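Local atomic coordinates of hypoxanthine-guanine phosphoribosyltransferase (Thermus thermophilus, PDB entry 3ACD), a protein that probably catalyses the magnesium-dependent salvage of hypoxanthine and guanine to IMP and GMP using 5-phospho-alpha-D-ribose 1-diphosphate. Residues A[98-103]-A[112-117]; A[131-136]-A[142-147]; A[28-33]-A[53-58]. All blocks are in the same frame, centred on the assembly; numbering follows the deposited sequence.

Contacts 1 and 2 are buried, belong to one parallel sheet and both touch IMP, whereas contact 3 is partly buried and lies closer to the subunit interface. Strand 97-102 carries contact 1 and meets helix 109-119 on one face; the two helices of contact 3 pack against its other face. Contact 2 joins two further strands of the sheet, with centres about 12 Å from contact 1 and about 17 Å from contact 3. Across each pair of segments the touching is mostly apolar. The polar chemistry differs: the carboxylate of D103 receives the ribose hydroxyls in contact 1, a lysine reads the purine in contact 2, and an arginine-aspartate pair reaches the second subunit in contact 3.

Contact 1 of 3, residues A[98-103]-A[112-117]; sequences VIVVED and SYLLDY. With IMP (inosinic acid), chain B.
Beyond the point where V100 meets L114, the chain carries two neighbouring carboxylates, E102 and D103, to the nucleotide. That of D103 takes the ribose diol with one hydroxyl on each oxygen: O3' of IMP donates to OD1 of D103 at 2.7 Å, and O2' of IMP to OD2 at 2.9 Å. Were an alanine to stand at D103, both hydroxyls would probably lose these acceptors and the sugar would be freer to shift. E102 doubles back at its second torsion (chi2 -81°), which brings OE1 to the backbone N of D103 in a weak hydrogen bond of 3.3 Å. The same OE1 lies 3.5 Å from O3' of IMP, a close approach without a bond. E102 and D103 are the acidic pair of the PRPP-binding motif of type I phosphoribosyltransferases, whose loop leads on into helix 109-119. Here the helix lies against the strand through hydrocarbon alone. V100 and L114 reach toward each other tip to tip, CG1 of V100 standing 3.6 Å from CD2 of L114. The other methyl, CG2 of V100, meets CD2 of L115 more loosely at 4.3 Å. V44 and I68 also touch L114, while V126 and V128 touch L115.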
loop_
_atom_site.group_PDB
_atom_site.type_symbol
_atom_site.label_atom_id
_atom_site.label_comp_id
_atom_site.label_asym_id
_atom_site.label_seq_id
_atom_site.Cartn_x
_atom_site.Cartn_y
_atom_site.Cartn_z
ATOM N N VAL A 98 3.586 3.411 -18.549
ATOM C CA VAL A 98 3.149 2.589 -17.430
ATOM C C VAL A 98 4.189 1.646 -16.837
ATOM O O VAL A 98 5.008 1.063 -17.550
ATOM C CB VAL A 98 1.924 1.736 -17.849
ATOM C CG1 VAL A 98 1.434 0.895 -16.673
ATOM C CG2 VAL A 98 0.809 2.645 -18.364
ATOM N N ILE A 99 4.151 1.513 -15.515
ATOM C CA ILE A 99 5.035 0.593 -14.814
ATOM C C ILE A 99 4.140 -0.258 -13.921
ATOM O O ILE A 99 3.492 0.258 -13.012
ATOM C CB ILE A 99 6.068 1.305 -13.909
ATOM C CG1 ILE A 99 6.991 2.204 -14.740
ATOM C CG2 ILE A 99 6.901 0.252 -13.170
ATOM C CD1 ILE A 99 7.988 2.993 -13.895
ATOM N N VAL A 100 4.089 -1.554 -14.202
ATOM C CA VAL A 100 3.289 -2.479 -13.409
ATOM C C VAL A 100 4.131 -2.862 -12.194
ATOM O O VAL A 100 5.316 -3.154 -12.331
ATOM C CB VAL A 100 2.958 -3.763 -14.205
ATOM C CG1 VAL A 100 2.166 -4.734 -13.332
ATOM C CG2 VAL A 100 2.164 -3.410 -15.461
ATOM N N VAL A 101 3.527 -2.842 -11.010
ATOM C CA VAL A 101 4.245 -3.197 -9.793
ATOM C C VAL A 101 3.617 -4.465 -9.213
ATOM O O VAL A 101 2.495 -4.444 -8.697
ATOM C CB VAL A 101 4.192 -2.051 -8.755
ATOM C CG1 VAL A 101 4.971 -2.442 -7.504
ATOM C CG2 VAL A 101 4.777 -0.777 -9.363
ATOM N N GLU A 102 4.362 -5.563 -9.312
ATOM C CA GLU A 102 3.923 -6.878 -8.854
ATOM C C GLU A 102 4.687 -7.365 -7.635
ATOM O O GLU A 102 5.787 -6.899 -7.363
ATOM C CB GLU A 102 4.107 -7.893 -9.987
ATOM C CG GLU A 102 2.928 -7.992 -10.925
ATOM C CD GLU A 102 1.831 -8.862 -10.361
ATOM O OE1 GLU A 102 1.727 -8.960 -9.121
ATOM O OE2 GLU A 102 1.067 -9.442 -11.159
ATOM N N ASP A 103 4.103 -8.313 -6.907
ATOM C CA ASP A 103 4.770 -8.859 -5.734
ATOM C C ASP A 103 5.748 -9.953 -6.142
ATOM O O ASP A 103 6.949 -9.851 -5.884
ATOM C CB ASP A 103 3.756 -9.398 -4.704
ATOM C CG ASP A 103 2.747 -10.390 -5.294
ATOM O OD1 ASP A 103 2.718 -10.610 -6.524
ATOM O OD2 ASP A 103 1.961 -10.956 -4.499
ATOM N N SER A 112 1.038 -12.057 -17.569
ATOM C CA SER A 112 0.822 -12.150 -19.009
ATOM C C SER A 112 -0.553 -11.589 -19.375
ATOM O O SER A 112 -0.686 -10.803 -20.313
ATOM C CB SER A 112 0.923 -13.605 -19.470
ATOM O OG SER A 112 0.789 -13.692 -20.879
ATOM N N TYR A 113 -1.573 -11.998 -18.628
ATOM C CA TYR A 113 -2.929 -11.520 -18.870
ATOM C C TYR A 113 -2.991 -10.012 -18.651
ATOM O O TYR A 113 -3.557 -9.277 -19.462
ATOM C CB TYR A 113 -3.917 -12.204 -17.922
ATOM C CG TYR A 113 -5.331 -11.684 -18.049
ATOM C CD1 TYR A 113 -6.109 -11.985 -19.167
ATOM C CD2 TYR A 113 -5.884 -10.865 -17.064
ATOM C CE1 TYR A 113 -7.403 -11.484 -19.301
ATOM C CE2 TYR A 113 -7.178 -10.358 -17.188
ATOM C CZ TYR A 113 -7.931 -10.672 -18.308
ATOM O OH TYR A 113 -9.208 -10.174 -18.435
ATOM N N LEU A 114 -2.406 -9.556 -17.549
ATOM C CA LEU A 114 -2.405 -8.136 -17.227
ATOM C C LEU A 114 -1.746 -7.299 -18.319
ATOM O O LEU A 114 -2.280 -6.262 -18.714
ATOM C CB LEU A 114 -1.699 -7.893 -15.889
ATOM C CG LEU A 114 -1.630 -6.436 -15.420
ATOM C CD1 LEU A 114 -3.041 -5.869 -15.308
ATOM C CD2 LEU A 114 -0.911 -6.352 -14.076
ATOM N N LEU A 115 -0.594 -7.746 -18.815
ATOM C CA LEU A 115 0.101 -7.002 -19.856
ATOM C C LEU A 115 -0.730 -6.879 -21.129
ATOM O O LEU A 115 -0.741 -5.825 -21.759
ATOM C CB LEU A 115 1.457 -7.641 -20.172
ATOM C CG LEU A 115 2.513 -7.523 -19.062
ATOM C CD1 LEU A 115 3.806 -8.178 -19.503
ATOM C CD2 LEU A 115 2.755 -6.056 -18.738
ATOM N N ASP A 116 -1.416 -7.949 -21.514
ATOM C CA ASP A 116 -2.243 -7.897 -22.715
ATOM C C ASP A 116 -3.394 -6.918 -22.500
ATOM O O ASP A 116 -3.758 -6.163 -23.404
ATOM C CB ASP A 116 -2.806 -9.279 -23.057
ATOM C CG ASP A 116 -1.736 -10.250 -23.523
ATOM O OD1 ASP A 116 -0.842 -9.833 -24.289
ATOM O OD2 ASP A 116 -1.797 -11.436 -23.136
ATOM N N TYR A 117 -3.965 -6.939 -21.300
ATOM C CA TYR A 117 -5.070 -6.048 -20.966
ATOM C C TYR A 117 -4.641 -4.587 -21.085
ATOM O O TYR A 117 -5.324 -3.773 -21.715
ATOM C CB TYR A 117 -5.556 -6.322 -19.541
ATOM C CG TYR A 117 -6.667 -5.402 -19.089
ATOM C CD1 TYR A 117 -7.945 -5.493 -19.646
ATOM C CD2 TYR A 117 -6.442 -4.435 -18.109
ATOM C CE1 TYR A 117 -8.972 -4.642 -19.235
ATOM C CE2 TYR A 117 -7.462 -3.577 -17.692
ATOM C CZ TYR A 117 -8.724 -3.688 -18.258
ATOM O OH TYR A 117 -9.734 -2.848 -17.851
HETATM P P IMP B . 1.510 -16.346 -11.350
HETATM O O1P IMP B . 1.673 -17.815 -11.318
HETATM O O2P IMP B . 0.291 -15.969 -12.322
HETATM O O3P IMP B . 2.870 -15.668 -11.885
HETATM O "O5'" IMP B . 1.209 -15.838 -9.841
HETATM C "C5'" IMP B . 0.365 -14.705 -9.649
HETATM C "C4'" IMP B . 0.150 -14.419 -8.161
HETATM O "O4'" IMP B . 0.311 -15.634 -7.368
HETATM C "C3'" IMP B . 1.261 -13.491 -7.620
HETATM O "O3'" IMP B . 1.004 -12.120 -7.928
HETATM C "C2'" IMP B . 1.152 -13.766 -6.111
HETATM O "O2'" IMP B . 0.129 -12.966 -5.509
HETATM C "C1'" IMP B . 0.780 -15.258 -6.055
HETATM N N9 IMP B . 1.976 -16.044 -5.667
HETATM C C8 IMP B . 2.769 -16.820 -6.481
HETATM N N7 IMP B . 3.736 -17.359 -5.786
HETATM C C5 IMP B . 3.629 -16.960 -4.501
HETATM C C6 IMP B . 4.369 -17.209 -3.299
HETATM O O6 IMP B . 5.357 -17.925 -3.310
HETATM N N1 IMP B . 3.945 -16.612 -2.137
HETATM C C2 IMP B . 2.833 -15.799 -2.118
HETATM N N3 IMP B . 2.142 -15.566 -3.213
HETATM C C4 IMP B . 2.496 -16.113 -4.409
#

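Contact 2 of 3, residues A[131-136]-A[142-147]; sequences LLSKPS and VPIHYL. With IMP (inosinic acid), chain B.
S133 receives two hydrophobic side chains from segment 142-147, in the part of the parallel sheet where strand 132-133 runs beside strand 146-150. L147 has CG anti to its backbone N (chi1 176°), and its CD1 methyl lies 3.7 Å from CB of S133. The same CD1 is 3.7 Å from the carbonyl carbon of L132, so that this one methyl touches both the backbone of L132 and the side chain of S133. I144 comes in with its terminal methyl, CD1 being 3.7 Å from OG of S133. No hydrogen bond joins the two segments; the strand pairing is made just beyond, by backbone bonds of L131 with F149 and of S133 with I151. The hydroxyl of S133 has its polar partner in the guanidinium of R138.

The next residue, K134, leaves the strand for the base of IMP. Its chain bends at the third torsion (chi3 -67°), and NZ donates to O6 of IMP at 2.9 Å and to N7 of IMP at 3.2 Å. Gripping these two acceptors is suited to a 6-oxopurine, in keeping with the use of hypoxanthine and guanine. The carbonyl of A154 is a further partner of the ammonium group, with D106 at the range of a long, weak ion pair. Further out, Y146 OH is hydrogen-bonded to D33 and R127, and CB of H145 sits 3.7 Å above the plane of the Y146 ring, offset toward its rim.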
loop_
_atom_site.group_PDB
_atom_site.type_symbol
_atom_site.label_atom_id
_atom_site.label_comp_id
_atom_site.label_asym_id
_atom_site.label_seq_id
_atom_site.Cartn_x
_atom_site.Cartn_y
_atom_site.Cartn_z
ATOM N N LEU A 131 9.016 -7.567 -7.020
ATOM C CA LEU A 131 9.939 -7.803 -5.917
ATOM C C LEU A 131 10.659 -9.139 -6.078
ATOM O O LEU A 131 11.870 -9.217 -5.888
ATOM C CB LEU A 131 9.205 -7.793 -4.575
ATOM C CG LEU A 131 10.115 -7.993 -3.357
ATOM C CD1 LEU A 131 11.060 -6.794 -3.206
ATOM C CD2 LEU A 131 9.268 -8.157 -2.113
ATOM N N LEU A 132 9.913 -10.177 -6.450
ATOM C CA LEU A 132 10.481 -11.515 -6.592
ATOM C C LEU A 132 10.079 -12.229 -7.876
ATOM O O LEU A 132 9.118 -11.849 -8.544
ATOM C CB LEU A 132 10.042 -12.386 -5.414
ATOM C CG LEU A 132 10.265 -11.863 -3.993
ATOM C CD1 LEU A 132 9.446 -12.698 -3.016
ATOM C CD2 LEU A 132 11.744 -11.909 -3.647
ATOM N N SER A 133 10.822 -13.281 -8.202
ATOM C CA SER A 133 10.539 -14.090 -9.379
ATOM C C SER A 133 11.088 -15.497 -9.173
ATOM O O SER A 133 12.221 -15.666 -8.714
ATOM C CB SER A 133 11.166 -13.479 -10.633
ATOM O OG SER A 133 10.890 -14.291 -11.769
ATOM N N LYS A 134 10.268 -16.493 -9.501
ATOM C CA LYS A 134 10.633 -17.907 -9.388
ATOM C C LYS A 134 10.629 -18.463 -10.813
ATOM O O LYS A 134 9.704 -19.172 -11.216
ATOM C CB LYS A 134 9.602 -18.649 -8.526
ATOM C CG LYS A 134 9.535 -18.150 -7.084
ATOM C CD LYS A 134 8.559 -18.947 -6.224
ATOM C CE LYS A 134 7.114 -18.735 -6.656
ATOM N NZ LYS A 134 6.155 -19.397 -5.725
ATOM N N PRO A 135 11.674 -18.146 -11.591
ATOM C CA PRO A 135 11.812 -18.586 -12.981
ATOM C C PRO A 135 11.696 -20.080 -13.277
ATOM O O PRO A 135 11.303 -20.454 -14.381
ATOM C CB PRO A 135 13.164 -17.996 -13.397
ATOM C CG PRO A 135 13.926 -17.963 -12.113
ATOM C CD PRO A 135 12.894 -17.446 -11.145
ATOM N N SER A 136 12.024 -20.934 -12.313
ATOM C CA SER A 136 11.926 -22.370 -12.556
ATOM C C SER A 136 10.466 -22.788 -12.694
ATOM O O SER A 136 10.169 -23.895 -13.139
ATOM C CB SER A 136 12.602 -23.164 -11.427
ATOM O OG SER A 136 11.945 -23.001 -10.183
ATOM N N VAL A 142 7.350 -13.662 -19.530
ATOM C CA VAL A 142 6.911 -12.297 -19.294
ATOM C C VAL A 142 8.133 -11.489 -18.872
ATOM O O VAL A 142 9.037 -12.002 -18.213
ATOM C CB VAL A 142 5.835 -12.221 -18.187
ATOM C CG1 VAL A 142 4.552 -12.881 -18.669
ATOM C CG2 VAL A 142 6.330 -12.904 -16.924
ATOM N N PRO A 143 8.179 -10.209 -19.252
ATOM C CA PRO A 143 9.313 -9.361 -18.899
ATOM C C PRO A 143 9.257 -8.787 -17.487
ATOM O O PRO A 143 8.180 -8.554 -16.935
ATOM C CB PRO A 143 9.241 -8.263 -19.949
ATOM C CG PRO A 143 7.756 -8.061 -20.064
ATOM C CD PRO A 143 7.229 -9.483 -20.114
ATOM N N ILE A 144 10.434 -8.588 -16.907
ATOM C CA ILE A 144 10.564 -7.978 -15.594
ATOM C C ILE A 144 11.789 -7.090 -15.746
ATOM O O ILE A 144 12.927 -7.568 -15.729
ATOM C CB ILE A 144 10.813 -9.001 -14.467
ATOM C CG1 ILE A 144 9.686 -10.033 -14.423
ATOM C CG2 ILE A 144 10.875 -8.269 -13.124
ATOM C CD1 ILE A 144 9.845 -11.061 -13.310
ATOM N N HIS A 145 11.549 -5.797 -15.920
ATOM C CA HIS A 145 12.628 -4.839 -16.114
ATOM C C HIS A 145 13.305 -4.433 -14.818
ATOM O O HIS A 145 14.488 -4.088 -14.807
ATOM C CB HIS A 145 12.082 -3.605 -16.830
ATOM C CG HIS A 145 11.325 -3.930 -18.079
ATOM N ND1 HIS A 145 10.050 -4.451 -18.061
ATOM C CD2 HIS A 145 11.690 -3.868 -19.383
ATOM C CE1 HIS A 145 9.660 -4.698 -19.299
ATOM N NE2 HIS A 145 10.636 -4.355 -20.120
ATOM N N TYR A 146 12.550 -4.471 -13.727
ATOM C CA TYR A 146 13.069 -4.105 -12.418
ATOM C C TYR A 146 12.714 -5.212 -11.433
ATOM O O TYR A 146 11.619 -5.242 -10.869
ATOM C CB TYR A 146 12.457 -2.772 -11.987
ATOM C CG TYR A 146 12.679 -1.688 -13.011
ATOM C CD1 TYR A 146 13.940 -1.115 -13.188
ATOM C CD2 TYR A 146 11.642 -1.270 -13.843
ATOM C CE1 TYR A 146 14.160 -0.152 -14.172
ATOM C CE2 TYR A 146 11.850 -0.311 -14.827
ATOM C CZ TYR A 146 13.110 0.243 -14.986
ATOM O OH TYR A 146 13.311 1.188 -15.961
ATOM N N LEU A 147 13.657 -6.125 -11.238
ATOM C CA LEU A 147 13.454 -7.258 -10.350
ATOM C C LEU A 147 14.219 -7.120 -9.047
ATOM O O LEU A 147 15.406 -6.804 -9.041
ATOM C CB LEU A 147 13.885 -8.549 -11.050
ATOM C CG LEU A 147 13.810 -9.820 -10.202
ATOM C CD1 LEU A 147 12.365 -10.085 -9.798
ATOM C CD2 LEU A 147 14.381 -10.997 -10.991
HETATM P P IMP B . 1.510 -16.346 -11.350
HETATM O O1P IMP B . 1.673 -17.815 -11.318
HETATM O O2P IMP B . 0.291 -15.969 -12.322
HETATM O O3P IMP B . 2.870 -15.668 -11.885
HETATM O "O5'" IMP B . 1.209 -15.838 -9.841
HETATM C "C5'" IMP B . 0.365 -14.705 -9.649
HETATM C "C4'" IMP B . 0.150 -14.419 -8.161
HETATM O "O4'" IMP B . 0.311 -15.634 -7.368
HETATM C "C3'" IMP B . 1.261 -13.491 -7.620
HETATM O "O3'" IMP B . 1.004 -12.120 -7.928
HETATM C "C2'" IMP B . 1.152 -13.766 -6.111
HETATM O "O2'" IMP B . 0.129 -12.966 -5.509
HETATM C "C1'" IMP B . 0.780 -15.258 -6.055
HETATM N N9 IMP B . 1.976 -16.044 -5.667
HETATM C C8 IMP B . 2.769 -16.820 -6.481
HETATM N N7 IMP B . 3.736 -17.359 -5.786
HETATM C C5 IMP B . 3.629 -16.960 -4.501
HETATM C C6 IMP B . 4.369 -17.209 -3.299
HETATM O O6 IMP B . 5.357 -17.925 -3.310
HETATM N N1 IMP B . 3.945 -16.612 -2.137
HETATM C C2 IMP B . 2.833 -15.799 -2.118
HETATM N N3 IMP B . 2.142 -15.566 -3.213
HETATM C C4 IMP B . 2.496 -16.113 -4.409
#

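Contact 3 of 3, residues A[28-33]-A[53-58]; sequences GEIARD and ADLVRA
Segment 53-58, which continues helix 49-56 into the following turn, meets segment 28-33 through L55 and A58. A53 lends its carbonyl to the arginine four residues on: NE of R57 donates to O of A53 at 2.9 Å with an N-H...O angle of 152°, coming from above the carbonyl plane, about 51° out of it. D54 follows with a salt bridge, OD1 to NH2 of R57 at 2.9 Å, although the hydrogen bond within it is strongly bent and weak. Its OD2 is bonded to Y159 OH and also pairs with NH1 of R57 of the second subunit, and the same salt bridge is made in reverse by R57 of this chain.

L55 turns to the other helix. With CG anti to the backbone N (chi1 -178°), it sends both methyls toward I30, whose CD1 lies 4.1 Å from CD1 and 4.2 Å from CD2 of L55. The two side chains cross at about a right angle in a loose apolar contact. After R57 the chain closes a turn, N of A58 donating to O of L55 at 2.9 Å. A58 then brings its O to within 3.7 Å of N of G28, too far for a hydrogen bond.

V23 and L26 of helix 16-33 also touch L55, and I30 rests on Y146 of strand 146-150. Helices 16-33 and 49-56 thus lie side by side on one face of the parallel sheet, in the alpha/beta (Rossmann-like) fold of the phosphoribosyltransferases, over the side of strand 97-102 that carries I99 and V101.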
loop_
_atom_site.group_PDB
_atom_site.type_symbol
_atom_site.label_atom_id
_atom_site.label_comp_id
_atom_site.label_asym_id
_atom_site.label_seq_id
_atom_site.Cartn_x
_atom_site.Cartn_y
_atom_site.Cartn_z
ATOM N N GLY A 28 15.989 3.983 -7.707
ATOM C CA GLY A 28 17.002 4.816 -8.330
ATOM C C GLY A 28 17.115 4.535 -9.816
ATOM O O GLY A 28 17.245 5.463 -10.619
ATOM N N GLU A 29 17.070 3.257 -10.187
ATOM C CA GLU A 29 17.159 2.868 -11.590
ATOM C C GLU A 29 15.975 3.436 -12.363
ATOM O O GLU A 29 16.134 3.971 -13.461
ATOM C CB GLU A 29 17.159 1.342 -11.743
ATOM C CG GLU A 29 18.266 0.609 -11.006
ATOM C CD GLU A 29 18.350 -0.861 -11.395
ATOM O OE1 GLU A 29 17.296 -1.529 -11.447
ATOM O OE2 GLU A 29 19.471 -1.351 -11.643
ATOM N N ILE A 30 14.783 3.313 -11.788
ATOM C CA ILE A 30 13.579 3.817 -12.435
ATOM C C ILE A 30 13.664 5.328 -12.635
ATOM O O ILE A 30 13.346 5.837 -13.708
ATOM C CB ILE A 30 12.318 3.466 -11.602
ATOM C CG1 ILE A 30 12.078 1.955 -11.655
ATOM C CG2 ILE A 30 11.101 4.222 -12.133
ATOM C CD1 ILE A 30 10.989 1.452 -10.729
ATOM N N ALA A 31 14.102 6.038 -11.601
ATOM C CA ALA A 31 14.220 7.491 -11.669
ATOM C C ALA A 31 15.162 7.893 -12.804
ATOM O O ALA A 31 14.897 8.845 -13.539
ATOM C CB ALA A 31 14.730 8.034 -10.340
ATOM N N ARG A 32 16.255 7.153 -12.944
ATOM C CA ARG A 32 17.233 7.421 -13.993
ATOM C C ARG A 32 16.662 7.094 -15.370
ATOM O O ARG A 32 16.761 7.899 -16.297
ATOM C CB ARG A 32 18.501 6.592 -13.766
ATOM C CG ARG A 32 19.522 6.714 -14.887
ATOM C CD ARG A 32 20.686 5.753 -14.708
ATOM N NE ARG A 32 21.455 6.033 -13.499
ATOM C CZ ARG A 32 22.565 5.386 -13.156
ATOM N NH1 ARG A 32 23.039 4.420 -13.931
ATOM N NH2 ARG A 32 23.202 5.704 -12.036
ATOM N N ASP A 33 16.067 5.910 -15.497
ATOM C CA ASP A 33 15.491 5.476 -16.766
ATOM C C ASP A 33 14.340 6.359 -17.228
ATOM O O ASP A 33 14.139 6.546 -18.427
ATOM C CB ASP A 33 14.986 4.030 -16.667
ATOM C CG ASP A 33 16.108 3.020 -16.516
ATOM O OD1 ASP A 33 17.290 3.414 -16.622
ATOM O OD2 ASP A 33 15.804 1.827 -16.298
ATOM N N ALA A 53 4.539 0.822 -1.797
ATOM C CA ALA A 53 4.734 1.917 -0.848
ATOM C C ALA A 53 6.204 2.299 -0.689
ATOM O O ALA A 53 6.542 3.482 -0.661
ATOM C CB ALA A 53 4.144 1.545 0.517
ATOM N N ASP A 54 7.079 1.305 -0.589
ATOM C CA ASP A 54 8.504 1.590 -0.432
ATOM C C ASP A 54 9.148 2.047 -1.738
ATOM O O ASP A 54 9.970 2.964 -1.747
ATOM C CB ASP A 54 9.242 0.356 0.094
ATOM C CG ASP A 54 8.848 0.000 1.513
ATOM O OD1 ASP A 54 8.087 0.772 2.133
ATOM O OD2 ASP A 54 9.300 -1.050 2.011
ATOM N N LEU A 55 8.763 1.411 -2.840
ATOM C CA LEU A 55 9.312 1.743 -4.150
ATOM C C LEU A 55 9.034 3.180 -4.596
ATOM O O LEU A 55 9.952 3.885 -5.020
ATOM C CB LEU A 55 8.776 0.773 -5.216
ATOM C CG LEU A 55 9.304 0.982 -6.643
ATOM C CD1 LEU A 55 10.799 0.720 -6.674
ATOM C CD2 LEU A 55 8.590 0.050 -7.616
ATOM N N VAL A 56 7.781 3.627 -4.509
ATOM C CA VAL A 56 7.465 4.979 -4.953
ATOM C C VAL A 56 8.212 6.049 -4.160
ATOM O O VAL A 56 8.594 7.081 -4.711
ATOM C CB VAL A 56 5.935 5.264 -4.923
ATOM C CG1 VAL A 56 5.215 4.280 -5.842
ATOM C CG2 VAL A 56 5.391 5.184 -3.500
ATOM N N ARG A 57 8.448 5.792 -2.878
ATOM C CA ARG A 57 9.167 6.746 -2.045
ATOM C C ARG A 57 10.650 6.804 -2.399
ATOM O O ARG A 57 11.391 7.621 -1.850
ATOM C CB ARG A 57 8.990 6.402 -0.566
ATOM C CG ARG A 57 7.624 6.809 -0.025
ATOM C CD ARG A 57 7.470 6.461 1.442
ATOM N NE ARG A 57 7.265 5.030 1.659
ATOM C CZ ARG A 57 7.006 4.497 2.849
ATOM N NH1 ARG A 57 6.929 5.284 3.916
ATOM N NH2 ARG A 57 6.811 3.186 2.975
ATOM N N ALA A 58 11.072 5.939 -3.321
ATOM C CA ALA A 58 12.464 5.911 -3.768
ATOM C C ALA A 58 12.557 6.350 -5.230
ATOM O O ALA A 58 13.577 6.148 -5.887
ATOM C CB ALA A 58 13.046 4.511 -3.602
#